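Local coordinates for protein alpha-fucosidase (Bifidobacterium bifidum, PDB 2EAB) that probably hydrolyses alpha-1,2-linked L-fucose as a family 95 glycoside hydrolase, this chain being the catalytic part of a longer, probably membrane-attached protein, at residues G12-D17 with D159-K164; D188-A193 with T275-A280; N243-V248 with E299-V304. All coordinates share one frame; numbering follows the deposited sequence.

Contact 1 (G12-D17 with D159-K164); sequences GDTSKD and DLNLSK
D17 reaches from the loop 12-17 into the turn that follows strand 156-161. D17 CB lies 3.5 Å from N161 OD1. CG comes next, already close to the ammonium group of K164. OD1 lies near K164 NZ and passes beside the CB of S163. OD2 makes the polar contacts. D17 OD2 accepts a nearly straight bond from N161 ND2 at 2.9 Å (N-H...O 174°), met on the anti side and 26° out of the carboxylate plane. K164 NZ meets D17 OD2 at 2.7 Å, on the syn lone pair, as a salt bridge. Two donors thus grip one oxygen, which probably fixes the rotation of the carboxylate.

D17 closes a type I beta turn that starts at T14. The chain then enters strand 19-22, an edge strand of the large antiparallel sheet, next to strand 156-161. N161 is itself held: its OD1 accepts from the backbone N of K164 at 3.1 Å, an Asx motif. The K164 chain runs extended and bends at its last torsion (chi4 57°), which turns NZ onto D17. A water links K164 NZ, 2.9 Å away, to D13 O. S163 OG lies against the CA of D17 and hydrogen-bonds to the backbone N of D18.

Contact 2 (D188-A193 with T275-A280); sequences DNVMVA and TLYIAA
V192 lies alongside the ring of Y277, both side chains pointing the same way. V192 CG2 sits 3.9 Å from Y277 CD1 and approaches the ring obliquely. The other methyl, V192 CG1, meets T275 CG2 at 3.8 Å. V190 CG2 comes to the edge of the same ring, near its plane, and also touches I278 O. That methyl stands anti to the backbone N, which leaves CG1 between the N and the carbonyl carbon (chi1 68°).

M191 and A193 point to the other face of the sheet, with L276 and I278. M191 CB meets I278 CB at 3.9 Å. CG and SD of M191 then run past I278 CD1, and the chain bends at chi3. A193 CB faces L276 CB at 4.0 Å.

The two strands are antiparallel neighbours in the large sheet of the N-terminal domain, a region of the galactose mutarotase-like clan. M191 with I278 and A193 with L276 are hydrogen-bonded pairs. V192 with Y277 is the non-hydrogen-bonded pair between them. L276 N gives A193 O a nearly straight bond of 2.8 Å (175°). M191 N bonds I278 O. V192 CA adds a CA-H...O contact to L276 O at 3.3 Å. Before the strand, N189 and V190 form a G1 bulge opposite S185. Helices 297-314 and 316-331 pack on the face of V190, V192 and Y277.

Across the pairing, the backbone supplies the hydrogen bonds and the side chains supply apolar contact. The bonds satisfy the polar main-chain atoms of the hydrogen-bonded pairs, while both faces of the strand pair offer mainly hydrocarbon for packing.

Contact 3 (N243-V248 with E299-V304); sequences NSQIKV and EVNTRV
N243 and N301 both hold CG anti to the backbone N (chi1 -173° in N243), and this swings their amides together. Q245 leaves its strand with CG beside the backbone N and then extends. The contact packs helix 297-314 on a face of the large antiparallel sheet, over strand 241-250, with the short segments at 32°.

N243 ND2 donates to N301 OD1 at 3.0 Å, in the carbonyl plane and on a lone pair. The two amide planes stand 54° apart. Q245 NE2 bonds two acceptors, N243 OD1 at 3.0 Å and N301 O at 3.2 Å, both close to its own amide plane. The glutamine therefore ties its own strand to the helix and holds the N243 amide in place. With N243 replaced by an alanine, N301 OD1 would probably lose this donor and the Q245 amide would be freer to turn.

V300 and V304 pack against these side chains from the helix. V304 also packs on A281 of strand 273-282. V300 CG1 touches N243 CB at 3.8 Å. V304 CG1 packs against the Q245 chain, 3.8 Å from Q245 CD, and V304 CB rests 3.6 Å from N243 OD1.

All three contacts reach the nine-stranded antiparallel sheet of the N-terminal part. Contact 1 lies toward its edge, at strands 19-22 and 156-161, and contacts 2 and 3 further across. Contact 1 closes first along the chain; contacts 2 and 3 alternate, with centres about 10 Å apart. They touch, because strands 273-282 and 241-250 are neighbours: K247 N lies 2.8 Å from Y277 O, a probable hydrogen bond. Helix 297-314 follows strand 273-282 and packs on both. Contact 1 is about 21 Å from contact 2 and 31 Å from contact 3, between centres. Contact 1 ties the N-terminal loop to the sheet, contact 2 pairs two strands, and contact 3 packs the helix on it.

Contact 1 (G12-D17 with D159-K164)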
loop_
_atom_site.group_PDB
_atom_site.type_symbol
_atom_site.label_atom_id
_atom_site.label_comp_id
_atom_site.label_asym_id
_atom_site.label_seq_id
_atom_site.Cartn_x
_atom_site.Cartn_y
_atom_site.Cartn_z
ATOM N N GLY A 12 -28.345 -15.965 3.834
ATOM C CA GLY A 12 -28.799 -16.626 2.615
ATOM C C GLY A 12 -27.758 -17.598 2.096
ATOM O O GLY A 12 -27.051 -18.239 2.878
ATOM N N ASP A 13 -27.662 -17.696 0.774
ATOM C CA ASP A 13 -26.726 -18.607 0.122
ATOM C C ASP A 13 -25.305 -18.041 0.124
ATOM O O ASP A 13 -24.993 -17.124 -0.639
ATOM C CB ASP A 13 -27.189 -18.901 -1.311
ATOM C CG ASP A 13 -26.465 -20.082 -1.936
ATOM O OD1 ASP A 13 -25.417 -20.506 -1.406
ATOM O OD2 ASP A 13 -26.951 -20.591 -2.968
ATOM N N THR A 14 -24.452 -18.603 0.979
ATOM C CA THR A 14 -23.054 -18.174 1.089
ATOM C C THR A 14 -22.086 -19.155 0.428
ATOM O O THR A 14 -20.867 -19.003 0.540
ATOM C CB THR A 14 -22.626 -17.977 2.563
ATOM O OG1 THR A 14 -22.840 -19.192 3.294
ATOM C CG2 THR A 14 -23.406 -16.845 3.211
ATOM N N SER A 15 -22.631 -20.153 -0.271
ATOM C CA SER A 15 -21.826 -21.214 -0.882
ATOM C C SER A 15 -20.806 -20.709 -1.905
ATOM O O SER A 15 -19.769 -21.341 -2.112
ATOM C CB SER A 15 -22.728 -22.267 -1.533
ATOM O OG SER A 15 -23.460 -21.703 -2.608
ATOM N N LYS A 16 -21.107 -19.578 -2.536
ATOM C CA LYS A 16 -20.243 -19.012 -3.577
ATOM C C LYS A 16 -19.334 -17.895 -3.055
ATOM O O LYS A 16 -18.565 -17.306 -3.817
ATOM C CB LYS A 16 -21.082 -18.506 -4.760
ATOM C CG LYS A 16 -22.097 -19.511 -5.316
ATOM C CD LYS A 16 -21.421 -20.721 -5.950
ATOM C CE LYS A 16 -22.443 -21.734 -6.453
ATOM N NZ LYS A 16 -23.187 -22.394 -5.341
ATOM N N ASP A 17 -19.425 -17.608 -1.759
ATOM C CA ASP A 17 -18.607 -16.568 -1.132
ATOM C C ASP A 17 -17.186 -17.064 -0.876
ATOM O O ASP A 17 -16.955 -18.267 -0.719
ATOM C CB ASP A 17 -19.241 -16.104 0.185
ATOM C CG ASP A 17 -20.532 -15.325 -0.015
ATOM O OD1 ASP A 17 -20.894 -15.009 -1.171
ATOM O OD2 ASP A 17 -21.185 -15.021 1.006
ATOM N N ASP A 159 -14.852 -17.893 10.687
ATOM C CA ASP A 159 -14.531 -17.551 9.313
ATOM C C ASP A 159 -14.475 -16.052 9.084
ATOM O O ASP A 159 -14.953 -15.250 9.896
ATOM C CB ASP A 159 -15.517 -18.214 8.333
ATOM C CG ASP A 159 -16.899 -17.597 8.384
ATOM O OD1 ASP A 159 -17.039 -16.406 8.029
ATOM O OD2 ASP A 159 -17.848 -18.308 8.765
ATOM N N LEU A 160 -13.864 -15.695 7.963
ATOM C CA LEU A 160 -13.906 -14.347 7.439
ATOM C C LEU A 160 -14.463 -14.447 6.035
ATOM O O LEU A 160 -13.859 -15.066 5.159
ATOM C CB LEU A 160 -12.514 -13.713 7.432
ATOM C CG LEU A 160 -12.433 -12.235 7.034
ATOM C CD1 LEU A 160 -13.174 -11.346 8.026
ATOM C CD2 LEU A 160 -10.982 -11.795 6.912
ATOM N N ASN A 161 -15.641 -13.865 5.851
ATOM C CA ASN A 161 -16.298 -13.853 4.561
ATOM C C ASN A 161 -15.831 -12.619 3.801
ATOM O O ASN A 161 -16.306 -11.508 4.047
ATOM C CB ASN A 161 -17.819 -13.850 4.738
ATOM C CG ASN A 161 -18.560 -14.036 3.431
ATOM O OD1 ASN A 161 -18.070 -13.672 2.361
ATOM N ND2 ASN A 161 -19.760 -14.602 3.514
ATOM N N LEU A 162 -14.893 -12.829 2.881
ATOM C CA LEU A 162 -14.307 -11.727 2.124
ATOM C C LEU A 162 -15.327 -11.086 1.197
ATOM O O LEU A 162 -15.233 -9.902 0.888
ATOM C CB LEU A 162 -13.097 -12.195 1.308
ATOM C CG LEU A 162 -11.948 -12.923 2.006
ATOM C CD1 LEU A 162 -10.836 -13.185 1.001
ATOM C CD2 LEU A 162 -11.420 -12.133 3.198
ATOM N N SER A 163 -16.301 -11.879 0.753
ATOM C CA SER A 163 -17.316 -11.412 -0.191
ATOM C C SER A 163 -18.332 -10.470 0.444
ATOM O O SER A 163 -18.796 -9.518 -0.192
ATOM C CB SER A 163 -18.042 -12.602 -0.819
ATOM O OG SER A 163 -17.125 -13.473 -1.453
ATOM N N LYS A 164 -18.681 -10.747 1.698
ATOM C CA LYS A 164 -19.671 -9.957 2.424
ATOM C C LYS A 164 -19.042 -8.992 3.433
ATOM O O LYS A 164 -19.738 -8.174 4.027
ATOM C CB LYS A 164 -20.693 -10.874 3.107
ATOM C CG LYS A 164 -21.679 -11.509 2.128
ATOM C CD LYS A 164 -22.716 -12.386 2.819
ATOM C CE LYS A 164 -23.838 -12.783 1.857
ATOM N NZ LYS A 164 -23.348 -13.490 0.633
HETATM O O HOH W 1 -25.861 -14.705 0.055
#

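Contact 2 (D188-A193 with T275-A280)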
loop_
_atom_site.group_PDB
_atom_site.type_symbol
_atom_site.label_atom_id
_atom_site.label_comp_id
_atom_site.label_asym_id
_atom_site.label_seq_id
_atom_site.Cartn_x
_atom_site.Cartn_y
_atom_site.Cartn_z
ATOM N N ASP A 188 -22.519 3.627 7.471
ATOM C CA ASP A 188 -23.048 4.017 8.777
ATOM C C ASP A 188 -21.962 4.237 9.827
ATOM O O ASP A 188 -22.256 4.513 10.992
ATOM C CB ASP A 188 -24.114 3.022 9.237
ATOM C CG ASP A 188 -25.407 3.172 8.456
ATOM O OD1 ASP A 188 -25.988 4.277 8.488
ATOM O OD2 ASP A 188 -25.826 2.203 7.790
ATOM N N ASN A 189 -20.709 4.134 9.386
ATOM C CA ASN A 189 -19.545 4.490 10.197
ATOM C C ASN A 189 -19.527 3.831 11.577
ATOM O O ASN A 189 -19.257 4.480 12.593
ATOM C CB ASN A 189 -19.429 6.009 10.323
ATOM C CG ASN A 189 -18.059 6.437 10.775
ATOM O OD1 ASN A 189 -17.076 5.745 10.512
ATOM N ND2 ASN A 189 -17.981 7.565 11.462
ATOM N N VAL A 190 -19.811 2.535 11.603
ATOM C CA VAL A 190 -20.077 1.856 12.859
ATOM C C VAL A 190 -19.685 0.389 12.776
ATOM O O VAL A 190 -19.804 -0.237 11.721
ATOM C CB VAL A 190 -21.576 2.023 13.277
ATOM C CG1 VAL A 190 -22.516 1.263 12.328
ATOM C CG2 VAL A 190 -21.807 1.611 14.727
ATOM N N MET A 191 -19.192 -0.138 13.890
ATOM C CA MET A 191 -18.895 -1.555 14.017
ATOM C C MET A 191 -20.096 -2.245 14.656
ATOM O O MET A 191 -20.695 -1.725 15.598
ATOM C CB MET A 191 -17.631 -1.754 14.858
ATOM C CG MET A 191 -17.241 -3.202 15.101
ATOM S SD MET A 191 -15.701 -3.358 16.026
ATOM C CE MET A 191 -14.504 -2.729 14.848
ATOM N N VAL A 192 -20.440 -3.411 14.126
ATOM C CA VAL A 192 -21.594 -4.168 14.589
ATOM C C VAL A 192 -21.136 -5.543 15.047
ATOM O O VAL A 192 -20.358 -6.204 14.360
ATOM C CB VAL A 192 -22.664 -4.291 13.467
ATOM C CG1 VAL A 192 -23.796 -5.228 13.875
ATOM C CG2 VAL A 192 -23.219 -2.919 13.097
ATOM N N ALA A 193 -21.598 -5.946 16.229
ATOM C CA ALA A 193 -21.467 -7.321 16.690
ATOM C C ALA A 193 -22.862 -7.875 16.948
ATOM O O ALA A 193 -23.587 -7.376 17.815
ATOM C CB ALA A 193 -20.615 -7.398 17.942
ATOM N N THR A 275 -27.656 -6.926 19.485
ATOM C CA THR A 275 -26.787 -6.212 18.554
ATOM C C THR A 275 -26.006 -5.157 19.321
ATOM O O THR A 275 -26.584 -4.358 20.063
ATOM C CB THR A 275 -27.577 -5.545 17.409
ATOM O OG1 THR A 275 -28.441 -6.510 16.798
ATOM C CG2 THR A 275 -26.629 -4.973 16.346
ATOM N N LEU A 276 -24.688 -5.182 19.152
ATOM C CA LEU A 276 -23.809 -4.159 19.694
ATOM C C LEU A 276 -23.432 -3.198 18.582
ATOM O O LEU A 276 -23.051 -3.624 17.491
ATOM C CB LEU A 276 -22.542 -4.787 20.274
ATOM C CG LEU A 276 -22.533 -5.269 21.729
ATOM C CD1 LEU A 276 -23.693 -6.201 22.075
ATOM C CD2 LEU A 276 -21.201 -5.931 22.041
ATOM N N TYR A 277 -23.565 -1.907 18.860
ATOM C CA TYR A 277 -23.087 -0.865 17.964
ATOM C C TYR A 277 -21.894 -0.189 18.617
ATOM O O TYR A 277 -21.990 0.321 19.739
ATOM C CB TYR A 277 -24.193 0.142 17.660
ATOM C CG TYR A 277 -25.351 -0.467 16.906
ATOM C CD1 TYR A 277 -25.290 -0.647 15.521
ATOM C CD2 TYR A 277 -26.500 -0.882 17.576
ATOM C CE1 TYR A 277 -26.349 -1.217 14.821
ATOM C CE2 TYR A 277 -27.564 -1.454 16.884
ATOM C CZ TYR A 277 -27.481 -1.612 15.509
ATOM O OH TYR A 277 -28.527 -2.180 14.821
ATOM N N ILE A 278 -20.770 -0.210 17.910
ATOM C CA ILE A 278 -19.499 0.261 18.445
ATOM C C ILE A 278 -18.961 1.371 17.552
ATOM O O ILE A 278 -18.833 1.196 16.336
ATOM C CB ILE A 278 -18.465 -0.888 18.531
ATOM C CG1 ILE A 278 -19.003 -2.038 19.397
ATOM C CG2 ILE A 278 -17.136 -0.375 19.076
ATOM C CD1 ILE A 278 -18.820 -3.412 18.782
ATOM N N ALA A 279 -18.658 2.515 18.156
ATOM C CA ALA A 279 -18.051 3.620 17.422
ATOM C C ALA A 279 -16.880 4.185 18.206
ATOM O O ALA A 279 -16.804 4.028 19.426
ATOM C CB ALA A 279 -19.074 4.703 17.135
ATOM N N ALA A 280 -15.964 4.844 17.499
ATOM C CA ALA A 280 -14.814 5.469 18.130
ATOM C C ALA A 280 -14.329 6.625 17.281
ATOM O O ALA A 280 -14.518 6.635 16.058
ATOM C CB ALA A 280 -13.700 4.461 18.334
HETATM O O HOH W 2 -17.100 4.994 14.402
#

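Contact 3 (N243-V248 with E299-V304)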
loop_
_atom_site.group_PDB
_atom_site.type_symbol
_atom_site.label_atom_id
_atom_site.label_comp_id
_atom_site.label_asym_id
_atom_site.label_seq_id
_atom_site.Cartn_x
_atom_site.Cartn_y
_atom_site.Cartn_z
ATOM N N ASN A 243 -12.382 8.653 22.273
ATOM C CA ASN A 243 -13.693 8.300 22.790
ATOM C C ASN A 243 -14.201 7.084 22.028
ATOM O O ASN A 243 -14.230 7.083 20.793
ATOM C CB ASN A 243 -14.651 9.491 22.626
ATOM C CG ASN A 243 -16.008 9.269 23.286
ATOM O OD1 ASN A 243 -16.777 8.402 22.879
ATOM N ND2 ASN A 243 -16.314 10.082 24.295
ATOM N N SER A 244 -14.574 6.043 22.764
ATOM C CA SER A 244 -15.243 4.895 22.168
ATOM C C SER A 244 -16.497 4.556 22.961
ATOM O O SER A 244 -16.549 4.751 24.184
ATOM C CB SER A 244 -14.311 3.688 22.089
ATOM O OG SER A 244 -14.036 3.153 23.373
ATOM N N GLN A 245 -17.508 4.061 22.253
ATOM C CA GLN A 245 -18.791 3.725 22.864
ATOM C C GLN A 245 -19.348 2.435 22.307
ATOM O O GLN A 245 -19.234 2.168 21.105
ATOM C CB GLN A 245 -19.798 4.860 22.669
ATOM C CG GLN A 245 -19.421 6.124 23.424
ATOM C CD GLN A 245 -20.350 7.283 23.181
ATOM O OE1 GLN A 245 -21.572 7.126 23.104
ATOM N NE2 GLN A 245 -19.773 8.474 23.078
ATOM N N ILE A 246 -19.934 1.636 23.198
ATOM C CA ILE A 246 -20.640 0.417 22.828
ATOM C C ILE A 246 -22.076 0.539 23.314
ATOM O O ILE A 246 -22.330 0.657 24.518
ATOM C CB ILE A 246 -19.999 -0.862 23.430
ATOM C CG1 ILE A 246 -18.515 -0.967 23.038
ATOM C CG2 ILE A 246 -20.806 -2.107 23.022
ATOM C CD1 ILE A 246 -17.814 -2.241 23.496
ATOM N N LYS A 247 -23.002 0.536 22.362
ATOM C CA LYS A 247 -24.430 0.571 22.650
ATOM C C LYS A 247 -24.987 -0.840 22.486
ATOM O O LYS A 247 -24.868 -1.440 21.417
ATOM C CB LYS A 247 -25.126 1.552 21.703
ATOM C CG LYS A 247 -26.615 1.742 21.952
ATOM C CD LYS A 247 -27.209 2.674 20.914
ATOM C CE LYS A 247 -28.680 2.959 21.182
ATOM N NZ LYS A 247 -28.898 3.749 22.425
ATOM N N VAL A 248 -25.590 -1.361 23.555
ATOM C CA VAL A 248 -26.094 -2.732 23.580
ATOM C C VAL A 248 -27.611 -2.734 23.392
ATOM O O VAL A 248 -28.348 -2.175 24.211
ATOM C CB VAL A 248 -25.713 -3.448 24.904
ATOM C CG1 VAL A 248 -26.186 -4.891 24.893
ATOM C CG2 VAL A 248 -24.206 -3.393 25.129
ATOM N N GLU A 299 -17.685 17.533 22.842
ATOM C CA GLU A 299 -18.104 17.497 21.441
ATOM C C GLU A 299 -17.772 16.170 20.759
ATOM O O GLU A 299 -18.597 15.628 20.015
ATOM C CB GLU A 299 -17.530 18.690 20.673
ATOM C CG GLU A 299 -18.201 20.006 21.062
ATOM C CD GLU A 299 -17.505 21.228 20.503
ATOM O OE1 GLU A 299 -16.257 21.246 20.455
ATOM O OE2 GLU A 299 -18.213 22.187 20.122
ATOM N N VAL A 300 -16.580 15.636 21.022
ATOM C CA VAL A 300 -16.216 14.313 20.500
ATOM C C VAL A 300 -17.191 13.268 21.049
ATOM O O VAL A 300 -17.689 12.419 20.309
ATOM C CB VAL A 300 -14.750 13.925 20.824
ATOM C CG1 VAL A 300 -14.433 12.527 20.300
ATOM C CG2 VAL A 300 -13.788 14.931 20.214
ATOM N N ASN A 301 -17.481 13.363 22.344
ATOM C CA ASN A 301 -18.414 12.451 22.990
ATOM C C ASN A 301 -19.808 12.465 22.347
ATOM O O ASN A 301 -20.392 11.414 22.091
ATOM C CB ASN A 301 -18.508 12.764 24.482
ATOM C CG ASN A 301 -19.387 11.787 25.219
ATOM O OD1 ASN A 301 -19.052 10.610 25.348
ATOM N ND2 ASN A 301 -20.536 12.266 25.692
ATOM N N THR A 302 -20.325 13.664 22.092
ATOM C CA THR A 302 -21.624 13.846 21.446
ATOM C C THR A 302 -21.612 13.238 20.043
ATOM O O THR A 302 -22.561 12.562 19.639
ATOM C CB THR A 302 -21.990 15.345 21.398
ATOM O OG1 THR A 302 -22.068 15.848 22.738
ATOM C CG2 THR A 302 -23.330 15.582 20.694
ATOM N N ARG A 303 -20.515 13.463 19.320
ATOM C CA ARG A 303 -20.356 12.961 17.960
ATOM C C ARG A 303 -20.382 11.431 17.907
ATOM O O ARG A 303 -21.111 10.846 17.102
ATOM C CB ARG A 303 -19.062 13.515 17.357
ATOM C CG ARG A 303 -18.743 12.996 15.972
ATOM C CD ARG A 303 -17.804 13.921 15.223
ATOM N NE ARG A 303 -16.485 14.117 15.838
ATOM C CZ ARG A 303 -15.433 13.315 15.668
ATOM N NH1 ARG A 303 -15.533 12.202 14.949
ATOM N NH2 ARG A 303 -14.274 13.629 16.234
ATOM N N VAL A 304 -19.597 10.791 18.768
ATOM C CA VAL A 304 -19.542 9.333 18.817
ATOM C C VAL A 304 -20.886 8.750 19.265
ATOM O O VAL A 304 -21.342 7.747 18.720
ATOM C CB VAL A 304 -18.385 8.842 19.717
ATOM C CG1 VAL A 304 -18.418 7.327 19.870
ATOM C CG2 VAL A 304 -17.039 9.281 19.132
#